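Local coordinates for protein ketol-acid reductoisomerase (uncultured archaeon GZfos26G2, PDB 4XDY) that uses NADH and magnesium to isomerise and reduce (2S)-2-acetolactate to (2R)-2,3-dihydroxy-3-methylbutanoate in branched-chain amino acid biosynthesis, at residues Val9-Ile19 / Glu164-Met172; Leu207-Leu218 / Ala228-Met236. All blocks are in the same frame, centred on the assembly; numbering follows the deposited sequence.

Contact 1 of 2, residues Val9-Ile19 / Glu164-Met172; sequences VDDSILRDKTI and EAREVALAM
Ile-13 and Leu-14 lie against the flank of helix 165-172, in the N-terminal Rossmann domain. They belong to a short 3-10 turn in the run that leads into the domain's strand 18-22, while the helix beyond them covers strands 128-134 and 153-157 of the same sheet.

The apolar packing has Ala-171 at its middle. Ala-171 CB is 3.7 Å from Ile-13 CG2, and Leu-14 CG comes in on it as well. Leu-14 CD1 goes on to the backbone, 3.7 Å from Met-172 N. The two branches of Ile-13 divide the work: with CG1 anti to its own backbone N (chi1 -162°), CD1 is carried along the helix to Val-168 CG2 (3.8 Å), while CG2 stays over Ala-171. Ile-13 CD1 also lies against the carboxylates of Glu-164 and Glu-167, 3.6 Å from Glu-167 OE1; the side chains of both glutamates cross that of Ile-13 obliquely. Farther back along the chain, Val-9 CG1 rests 3.5 Å from Leu-170 O, beside the helix backbone.

No direct hydrogen bond joins the two segments, and water does the polar work. One water donates to Asp-10 O and Glu-167 OE2 and accepts from Ile-13 N; a second donates to Asp-10 O and Glu-167 O. Asp-10 O is thus gripped twice and tied to both the side chain and the backbone of one helical residue. Asp-10 OD1 meanwhile closes an Asx turn on Ser-12 N, and takes Ser-12 OG too from the same face of its carboxylate. Lys-17 and Glu-164 are oppositely charged but not a salt bridge; a third water spans them, accepting from Lys-17 NZ at 3.0 Å and donating to Glu-164 OE1 at 2.7 Å.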
loop_
_atom_site.group_PDB
_atom_site.type_symbol
_atom_site.label_atom_id
_atom_site.label_comp_id
_atom_site.label_asym_id
_atom_site.label_seq_id
_atom_site.Cartn_x
_atom_site.Cartn_y
_atom_site.Cartn_z
ATOM N N VAL A 9 -5.777 -21.192 20.655
ATOM C CA VAL A 9 -4.575 -20.994 21.483
ATOM C C VAL A 9 -4.972 -20.589 22.894
ATOM O O VAL A 9 -5.802 -19.751 23.069
ATOM C CB VAL A 9 -3.664 -19.807 20.938
ATOM C CG1 VAL A 9 -2.502 -19.493 21.916
ATOM C CG2 VAL A 9 -3.206 -20.123 19.502
ATOM N N ASP A 10 -4.288 -21.134 23.863
ATOM C CA ASP A 10 -4.535 -20.771 25.265
ATOM C C ASP A 10 -3.329 -19.970 25.716
ATOM O O ASP A 10 -2.243 -20.543 25.669
ATOM C CB ASP A 10 -4.519 -22.100 26.036
ATOM C CG ASP A 10 -4.721 -21.929 27.550
ATOM O OD1 ASP A 10 -5.060 -20.804 28.007
ATOM O OD2 ASP A 10 -4.576 -23.004 28.226
ATOM N N ASP A 11 -3.518 -18.745 26.187
ATOM C CA ASP A 11 -2.393 -17.936 26.696
ATOM C C ASP A 11 -2.151 -17.931 28.186
ATOM O O ASP A 11 -1.293 -17.216 28.638
ATOM C CB ASP A 11 -2.459 -16.522 26.192
ATOM C CG ASP A 11 -3.707 -15.809 26.639
ATOM O OD1 ASP A 11 -4.210 -16.133 27.721
ATOM O OD2 ASP A 11 -4.157 -14.906 25.920
ATOM N N SER A 12 -2.806 -18.811 28.933
ATOM C CA SER A 12 -2.708 -18.770 30.381
ATOM C C SER A 12 -1.349 -19.136 30.936
ATOM O O SER A 12 -1.005 -18.661 32.003
ATOM C CB SER A 12 -3.816 -19.665 30.998
ATOM O OG SER A 12 -3.717 -20.976 30.562
ATOM N N ILE A 13 -0.516 -19.909 30.221
ATOM C CA ILE A 13 0.832 -20.133 30.672
ATOM C C ILE A 13 1.651 -18.841 31.064
ATOM O O ILE A 13 2.561 -18.888 31.909
ATOM C CB ILE A 13 1.660 -21.012 29.724
ATOM C CG1 ILE A 13 2.874 -21.556 30.473
ATOM C CG2 ILE A 13 2.106 -20.244 28.447
ATOM C CD1 ILE A 13 3.597 -22.639 29.740
ATOM N N LEU A 14 1.365 -17.743 30.372
ATOM C CA LEU A 14 2.100 -16.463 30.590
ATOM C C LEU A 14 1.724 -15.768 31.891
ATOM O O LEU A 14 2.455 -14.865 32.333
ATOM C CB LEU A 14 1.866 -15.504 29.435
ATOM C CG LEU A 14 2.389 -15.965 28.083
ATOM C CD1 LEU A 14 2.214 -14.835 27.070
ATOM C CD2 LEU A 14 3.836 -16.393 28.160
ATOM N N ARG A 15 0.604 -16.187 32.482
ATOM C CA ARG A 15 0.191 -15.759 33.842
ATOM C C ARG A 15 1.327 -15.681 34.863
ATOM O O ARG A 15 1.424 -14.765 35.604
ATOM C CB ARG A 15 -0.905 -16.703 34.388
ATOM N N ASP A 16 2.206 -16.623 34.959
ATOM C CA ASP A 16 3.254 -16.415 35.983
ATOM C C ASP A 16 4.621 -16.421 35.280
ATOM O O ASP A 16 5.593 -17.048 35.725
ATOM C CB ASP A 16 3.157 -17.497 37.035
ATOM C CG ASP A 16 2.766 -18.809 36.425
ATOM O OD1 ASP A 16 3.165 -19.036 35.250
ATOM O OD2 ASP A 16 2.013 -19.567 37.067
ATOM N N LYS A 17 4.691 -15.738 34.146
ATOM C CA LYS A 17 5.975 -15.631 33.507
ATOM C C LYS A 17 6.247 -14.143 33.293
ATOM O O LYS A 17 5.334 -13.360 33.039
ATOM C CB LYS A 17 5.992 -16.426 32.210
ATOM C CG LYS A 17 6.380 -17.853 32.474
ATOM C CD LYS A 17 6.279 -18.707 31.263
ATOM C CE LYS A 17 6.514 -20.163 31.628
ATOM N NZ LYS A 17 7.925 -20.524 31.838
ATOM N N THR A 18 7.508 -13.805 33.446
ATOM C CA THR A 18 8.011 -12.482 33.099
ATOM C C THR A 18 8.763 -12.588 31.745
ATOM O O THR A 18 9.611 -13.481 31.552
ATOM C CB THR A 18 8.971 -12.031 34.199
ATOM O OG1 THR A 18 8.185 -11.845 35.388
ATOM C CG2 THR A 18 9.675 -10.713 33.816
ATOM N N ILE A 19 8.424 -11.667 30.880
ATOM C CA ILE A 19 9.100 -11.533 29.573
ATOM C C ILE A 19 10.070 -10.346 29.656
ATOM O O ILE A 19 9.620 -9.179 29.898
ATOM C CB ILE A 19 8.102 -11.202 28.435
ATOM C CG1 ILE A 19 6.802 -12.028 28.483
ATOM C CG2 ILE A 19 8.856 -11.203 27.057
ATOM C CD1 ILE A 19 7.056 -13.458 28.396
ATOM N N GLU A 164 7.541 -27.001 27.165
ATOM C CA GLU A 164 6.543 -25.978 27.077
ATOM C C GLU A 164 6.929 -24.852 26.030
ATOM O O GLU A 164 6.214 -23.842 25.960
ATOM C CB GLU A 164 6.430 -25.280 28.403
ATOM C CG GLU A 164 5.897 -26.233 29.506
ATOM C CD GLU A 164 5.694 -25.537 30.852
ATOM O OE1 GLU A 164 6.412 -24.604 31.196
ATOM O OE2 GLU A 164 4.764 -25.939 31.597
ATOM N N ALA A 165 7.945 -25.106 25.220
ATOM C CA ALA A 165 8.424 -24.049 24.280
ATOM C C ALA A 165 7.326 -23.587 23.349
ATOM O O ALA A 165 7.057 -22.369 23.220
ATOM C CB ALA A 165 9.571 -24.592 23.505
ATOM N N ARG A 166 6.623 -24.538 22.752
ATOM C CA ARG A 166 5.563 -24.204 21.806
ATOM C C ARG A 166 4.430 -23.461 22.479
ATOM O O ARG A 166 3.833 -22.531 21.951
ATOM C CB ARG A 166 5.069 -25.471 21.057
ATOM C CG ARG A 166 3.810 -25.268 20.197
ATOM C CD ARG A 166 3.497 -26.585 19.372
ATOM N NE ARG A 166 2.353 -26.459 18.460
ATOM C CZ ARG A 166 1.082 -26.565 18.791
ATOM N NH1 ARG A 166 0.716 -26.903 20.021
ATOM N NH2 ARG A 166 0.162 -26.371 17.833
ATOM N N GLU A 167 4.018 -23.965 23.635
ATOM C CA GLU A 167 2.936 -23.369 24.347
ATOM C C GLU A 167 3.203 -21.879 24.690
ATOM O O GLU A 167 2.339 -21.030 24.552
ATOM C CB GLU A 167 2.678 -24.149 25.675
ATOM C CG GLU A 167 1.391 -23.695 26.283
ATOM C CD GLU A 167 1.042 -24.467 27.586
ATOM O OE1 GLU A 167 1.858 -25.296 28.022
ATOM O OE2 GLU A 167 0.000 -24.083 28.146
ATOM N N VAL A 168 4.415 -21.607 25.139
ATOM C CA VAL A 168 4.867 -20.248 25.482
ATOM C C VAL A 168 4.878 -19.359 24.233
ATOM O O VAL A 168 4.296 -18.285 24.261
ATOM C CB VAL A 168 6.248 -20.272 26.106
ATOM C CG1 VAL A 168 6.798 -18.849 26.252
ATOM C CG2 VAL A 168 6.144 -20.980 27.456
ATOM N N ALA A 169 5.457 -19.864 23.161
ATOM C CA ALA A 169 5.520 -19.082 21.868
ATOM C C ALA A 169 4.130 -18.759 21.385
ATOM O O ALA A 169 3.770 -17.603 21.153
ATOM C CB ALA A 169 6.387 -19.812 20.842
ATOM N N LEU A 170 3.227 -19.764 21.333
ATOM C CA LEU A 170 1.895 -19.487 20.838
ATOM C C LEU A 170 1.163 -18.501 21.752
ATOM O O LEU A 170 0.380 -17.646 21.302
ATOM C CB LEU A 170 1.066 -20.783 20.627
ATOM C CG LEU A 170 1.555 -21.711 19.525
ATOM C CD1 LEU A 170 0.812 -23.033 19.610
ATOM C CD2 LEU A 170 1.308 -21.165 18.115
ATOM N N ALA A 171 1.391 -18.680 23.055
ATOM C CA ALA A 171 0.696 -17.890 24.058
ATOM C C ALA A 171 1.068 -16.424 23.848
ATOM O O ALA A 171 0.222 -15.542 23.914
ATOM C CB ALA A 171 1.073 -18.332 25.432
ATOM N N MET A 172 2.350 -16.203 23.586
ATOM C CA MET A 172 2.838 -14.822 23.332
ATOM C C MET A 172 2.073 -14.189 22.161
ATOM O O MET A 172 1.648 -13.025 22.234
ATOM C CB MET A 172 4.361 -14.849 23.119
ATOM C CG MET A 172 5.176 -14.987 24.343
ATOM S SD MET A 172 6.908 -15.188 23.996
ATOM C CE MET A 172 7.321 -13.475 23.498
HETATM O O HOH W 1 -1.147 -21.511 27.967
HETATM O O HOH W 2 -0.236 -21.482 23.957
HETATM O O HOH W 3 8.524 -23.096 30.495
#

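Contact 2 of 2, residues Leu207-Leu218 / Ala228-Met236; sequences LVELMRNGFEVL and AYFECVHEM. With HIO (N-hydroxy-N-isopropyloxamic acid), chain I.
Cys-232 plugs into the neighbouring helix as a knob into a hole made by Met-211, Gly-214, Phe-215 and Leu-218, its SG 3.7 Å from Phe-215 N. In the C-terminal knotted domain, segments 207-218 and 228-236 run nearly antiparallel (163°), their axes closing to 9.1 Å.

The rest is apolar packing. Phe-215, whose CG is anti to the backbone N (chi1 176°), brings CD2 to 3.6 Å from Ala-228 CB and CE2 to 3.7 Å from Tyr-229 N. Since the same ring also touches Val-318, an alanine here is likely to open a gap between this pair and helix 317-327, leaving the Ala-228 methyl poorly covered. At the other end Met-236 folds its CE onto Met-211 CG (3.8 Å).

Among polar groups, Tyr-229 O takes His-234 N as well as Val-233 N, where the helix widens into a pi-type turn. Met-236 N bonds to Val-233 O instead of Cys-232 O, which leaves Cys-232 O buried without a partner in the model, 3.3 Å from Met-211 CG. Glu-235, with Glu-231 a predicted magnesium ligand, takes no part in this packing; its OE2 lies 2.5 Å from inhibitor O3. Apolar contacts alone, without a hydrogen bond, thus join the segments, while the same helix carries these acids.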
loop_
_atom_site.group_PDB
_atom_site.type_symbol
_atom_site.label_atom_id
_atom_site.label_comp_id
_atom_site.label_asym_id
_atom_site.label_seq_id
_atom_site.Cartn_x
_atom_site.Cartn_y
_atom_site.Cartn_z
ATOM N N LEU A 207 8.947 -2.803 -3.902
ATOM C CA LEU A 207 8.002 -1.693 -3.821
ATOM C C LEU A 207 8.702 -0.333 -4.093
ATOM O O LEU A 207 8.252 0.432 -4.925
ATOM C CB LEU A 207 7.361 -1.640 -2.456
ATOM C CG LEU A 207 6.559 -0.350 -2.133
ATOM C CD1 LEU A 207 5.312 -0.297 -3.025
ATOM C CD2 LEU A 207 6.140 -0.331 -0.673
ATOM N N VAL A 208 9.827 -0.099 -3.430
ATOM C CA VAL A 208 10.469 1.222 -3.513
ATOM C C VAL A 208 11.080 1.406 -4.908
ATOM O O VAL A 208 10.911 2.479 -5.516
ATOM C CB VAL A 208 11.490 1.395 -2.370
ATOM C CG1 VAL A 208 12.355 2.625 -2.656
ATOM C CG2 VAL A 208 10.717 1.463 -1.034
ATOM N N GLU A 209 11.667 0.367 -5.468
ATOM C CA GLU A 209 12.228 0.437 -6.828
ATOM C C GLU A 209 11.145 0.566 -7.878
ATOM O O GLU A 209 11.334 1.304 -8.848
ATOM C CB GLU A 209 13.143 -0.726 -7.116
ATOM C CG GLU A 209 14.326 -0.740 -6.174
ATOM C CD GLU A 209 15.362 0.408 -6.404
ATOM O OE1 GLU A 209 15.244 1.149 -7.414
ATOM O OE2 GLU A 209 16.281 0.544 -5.564
ATOM N N LEU A 210 9.978 -0.053 -7.624
ATOM C CA LEU A 210 8.851 0.140 -8.533
ATOM C C LEU A 210 8.369 1.612 -8.540
ATOM O O LEU A 210 8.276 2.242 -9.638
ATOM C CB LEU A 210 7.716 -0.795 -8.234
ATOM C CG LEU A 210 6.447 -0.656 -9.071
ATOM C CD1 LEU A 210 6.644 -1.123 -10.475
ATOM C CD2 LEU A 210 5.322 -1.394 -8.397
ATOM N N MET A 211 8.058 2.137 -7.378
ATOM C CA MET A 211 7.639 3.521 -7.302
ATOM C C MET A 211 8.714 4.508 -7.803
ATOM O O MET A 211 8.364 5.450 -8.534
ATOM C CB MET A 211 7.263 3.841 -5.877
ATOM C CG MET A 211 5.971 3.172 -5.451
ATOM S SD MET A 211 5.387 3.717 -3.806
ATOM C CE MET A 211 6.871 3.388 -2.936
ATOM N N ARG A 212 9.987 4.269 -7.439
ATOM C CA ARG A 212 11.052 5.191 -7.830
ATOM C C ARG A 212 11.261 5.215 -9.326
ATOM O O ARG A 212 11.416 6.292 -9.944
ATOM C CB ARG A 212 12.397 4.855 -7.143
ATOM C CG ARG A 212 13.632 5.316 -7.957
ATOM C CD ARG A 212 14.953 5.164 -7.244
ATOM N NE ARG A 212 15.571 3.952 -7.682
ATOM C CZ ARG A 212 16.428 3.908 -8.665
ATOM N NH1 ARG A 212 16.799 4.998 -9.302
ATOM N NH2 ARG A 212 16.925 2.787 -8.990
ATOM N N ASN A 213 11.290 4.047 -9.940
ATOM C CA ASN A 213 11.461 3.995 -11.375
ATOM C C ASN A 213 10.276 4.602 -12.111
ATOM O O ASN A 213 10.480 5.393 -13.079
ATOM C CB ASN A 213 11.749 2.554 -11.888
ATOM C CG ASN A 213 13.186 2.176 -11.720
ATOM O OD1 ASN A 213 14.006 2.516 -12.547
ATOM N ND2 ASN A 213 13.507 1.438 -10.629
ATOM N N GLY A 214 9.041 4.341 -11.653
ATOM C CA GLY A 214 7.901 5.045 -12.253
ATOM C C GLY A 214 7.984 6.560 -12.161
ATOM O O GLY A 214 7.720 7.295 -13.159
ATOM N N PHE A 215 8.344 7.038 -10.991
ATOM C CA PHE A 215 8.429 8.468 -10.703
ATOM C C PHE A 215 9.493 9.079 -11.655
ATOM O O PHE A 215 9.250 10.098 -12.300
ATOM C CB PHE A 215 8.852 8.655 -9.255
ATOM C CG PHE A 215 9.069 10.102 -8.852
ATOM C CD1 PHE A 215 10.326 10.707 -9.079
ATOM C CD2 PHE A 215 8.108 10.820 -8.168
ATOM C CE1 PHE A 215 10.567 11.992 -8.673
ATOM C CE2 PHE A 215 8.350 12.151 -7.779
ATOM C CZ PHE A 215 9.567 12.708 -8.047
ATOM N N GLU A 216 10.656 8.429 -11.753
ATOM C CA GLU A 216 11.722 8.905 -12.634
ATOM C C GLU A 216 11.316 8.970 -14.119
ATOM O O GLU A 216 11.633 9.878 -14.856
ATOM C CB GLU A 216 12.987 8.088 -12.459
ATOM C CG GLU A 216 13.665 8.286 -11.108
ATOM C CD GLU A 216 14.973 7.469 -10.959
ATOM O OE1 GLU A 216 15.323 6.763 -11.911
ATOM O OE2 GLU A 216 15.549 7.486 -9.859
ATOM N N VAL A 217 10.652 7.937 -14.582
ATOM C CA VAL A 217 10.148 7.931 -15.921
ATOM C C VAL A 217 9.262 9.121 -16.239
ATOM O O VAL A 217 9.460 9.805 -17.316
ATOM C CB VAL A 217 9.531 6.561 -16.294
ATOM C CG1 VAL A 217 8.761 6.687 -17.631
ATOM C CG2 VAL A 217 10.594 5.454 -16.314
ATOM N N LEU A 218 8.300 9.409 -15.377
ATOM C CA LEU A 218 7.473 10.591 -15.558
ATOM C C LEU A 218 8.286 11.897 -15.568
ATOM O O LEU A 218 8.098 12.730 -16.461
ATOM C CB LEU A 218 6.375 10.604 -14.524
ATOM C CG LEU A 218 5.257 9.532 -14.818
ATOM C CD1 LEU A 218 4.295 9.602 -13.626
ATOM C CD2 LEU A 218 4.501 9.867 -16.065
ATOM N N ALA A 228 4.056 13.244 -10.533
ATOM C CA ALA A 228 4.657 11.950 -10.391
ATOM C C ALA A 228 4.549 11.425 -9.018
ATOM O O ALA A 228 4.247 10.261 -8.802
ATOM C CB ALA A 228 6.092 11.968 -10.867
ATOM N N TYR A 229 4.695 12.285 -8.004
ATOM C CA TYR A 229 4.423 11.850 -6.620
ATOM C C TYR A 229 3.023 11.397 -6.284
ATOM O O TYR A 229 2.843 10.361 -5.671
ATOM C CB TYR A 229 4.905 12.949 -5.579
ATOM C CG TYR A 229 4.676 12.465 -4.169
ATOM C CD1 TYR A 229 3.558 12.782 -3.453
ATOM C CD2 TYR A 229 5.671 11.820 -3.493
ATOM C CE1 TYR A 229 3.319 12.268 -2.185
ATOM C CE2 TYR A 229 5.483 11.337 -2.243
ATOM C CZ TYR A 229 4.347 11.553 -1.588
ATOM O OH TYR A 229 4.216 11.040 -0.328
ATOM N N PHE A 230 2.008 12.167 -6.685
ATOM C CA PHE A 230 0.667 11.836 -6.376
ATOM C C PHE A 230 0.298 10.521 -7.117
ATOM O O PHE A 230 -0.391 9.667 -6.588
ATOM C CB PHE A 230 -0.255 12.906 -6.838
ATOM C CG PHE A 230 -0.267 14.176 -5.940
ATOM C CD1 PHE A 230 -0.171 14.061 -4.548
ATOM C CD2 PHE A 230 -0.413 15.397 -6.479
ATOM C CE1 PHE A 230 -0.242 15.196 -3.703
ATOM C CE2 PHE A 230 -0.440 16.548 -5.680
ATOM C CZ PHE A 230 -0.367 16.415 -4.314
ATOM N N GLU A 231 0.735 10.410 -8.353
ATOM C CA GLU A 231 0.418 9.218 -9.174
ATOM C C GLU A 231 1.124 7.977 -8.664
ATOM O O GLU A 231 0.517 6.922 -8.654
ATOM C CB GLU A 231 0.810 9.440 -10.620
ATOM C CG GLU A 231 0.462 8.315 -11.561
ATOM C CD GLU A 231 -1.007 8.160 -11.807
ATOM O OE1 GLU A 231 -1.760 9.144 -11.828
ATOM O OE2 GLU A 231 -1.483 7.012 -11.958
ATOM N N CYS A 232 2.436 8.027 -8.400
ATOM C CA CYS A 232 3.232 6.827 -8.164
ATOM C C CYS A 232 3.382 6.462 -6.693
ATOM O O CYS A 232 3.711 5.344 -6.391
ATOM C CB CYS A 232 4.619 6.969 -8.785
ATOM S SG CYS A 232 4.692 7.155 -10.568
ATOM N N VAL A 233 3.217 7.433 -5.796
ATOM C CA VAL A 233 3.421 7.188 -4.361
ATOM C C VAL A 233 2.185 7.428 -3.528
ATOM O O VAL A 233 1.714 6.479 -2.882
ATOM C CB VAL A 233 4.600 8.059 -3.815
ATOM C CG1 VAL A 233 4.864 7.723 -2.350
ATOM C CG2 VAL A 233 5.854 7.854 -4.665
ATOM N N HIS A 234 1.600 8.632 -3.527
ATOM C CA HIS A 234 0.460 8.874 -2.673
ATOM C C HIS A 234 -0.725 7.923 -3.001
ATOM O O HIS A 234 -1.311 7.352 -2.119
ATOM C CB HIS A 234 -0.006 10.326 -2.797
ATOM C CG HIS A 234 -1.040 10.713 -1.829
ATOM N ND1 HIS A 234 -0.720 11.166 -0.551
ATOM C CD2 HIS A 234 -2.399 10.693 -1.892
ATOM C CE1 HIS A 234 -1.840 11.346 0.129
ATOM N NE2 HIS A 234 -2.865 11.173 -0.677
ATOM N N GLU A 235 -0.984 7.680 -4.276
ATOM C CA GLU A 235 -2.126 6.827 -4.644
ATOM C C GLU A 235 -1.868 5.349 -4.374
ATOM O O GLU A 235 -2.797 4.568 -4.181
ATOM C CB GLU A 235 -2.495 7.061 -6.093
ATOM C CG GLU A 235 -3.878 6.485 -6.408
ATOM C CD GLU A 235 -4.404 6.858 -7.761
ATOM O OE1 GLU A 235 -3.862 7.723 -8.464
ATOM O OE2 GLU A 235 -5.459 6.218 -8.141
ATOM N N MET A 236 -0.614 4.954 -4.243
ATOM C CA MET A 236 -0.319 3.540 -4.004
ATOM C C MET A 236 -0.968 3.013 -2.746
ATOM O O MET A 236 -1.486 1.866 -2.704
ATOM C CB MET A 236 1.158 3.342 -3.933
ATOM C CG MET A 236 1.660 1.918 -3.769
ATOM S SD MET A 236 1.303 0.882 -5.252
ATOM C CE MET A 236 2.772 1.236 -6.137
HETATM C C1 HIO I . -8.469 4.506 -12.966
HETATM O O11 HIO I . -8.543 4.675 -14.162
HETATM O O12 HIO I . -9.225 3.857 -12.258
HETATM C C2 HIO I . -7.427 5.379 -12.295
HETATM O O2 HIO I . -7.056 6.409 -12.909
HETATM N N3 HIO I . -6.929 5.169 -11.113
HETATM O O3 HIO I . -6.260 6.387 -10.537
HETATM C C4 HIO I . -7.016 3.940 -10.348
HETATM C C41 HIO I . -5.650 3.367 -9.931
HETATM C C42 HIO I . -7.892 4.304 -9.155
#

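The two contacts sit on opposite sides of the chain's centre, their own centres 44 Å apart and their nearest atoms about 27 Å apart, so neither touches the other. Contact 1 belongs to the dinucleotide-binding domain, where the side chain of Met-172 is about 12 Å from the bound NADH. Contact 2 belongs to the knotted domain; one of its helices also carries Glu-235, part of the inhibitor pocket, and the side chain of Leu-207 lies about 9 Å from another inhibitor molecule. Glu-235 also packs on Ala-136 of the second subunit, so the dimer brings residues of both chains to this pocket. Contact 1, by contrast, is touched by no other chain of the assembly.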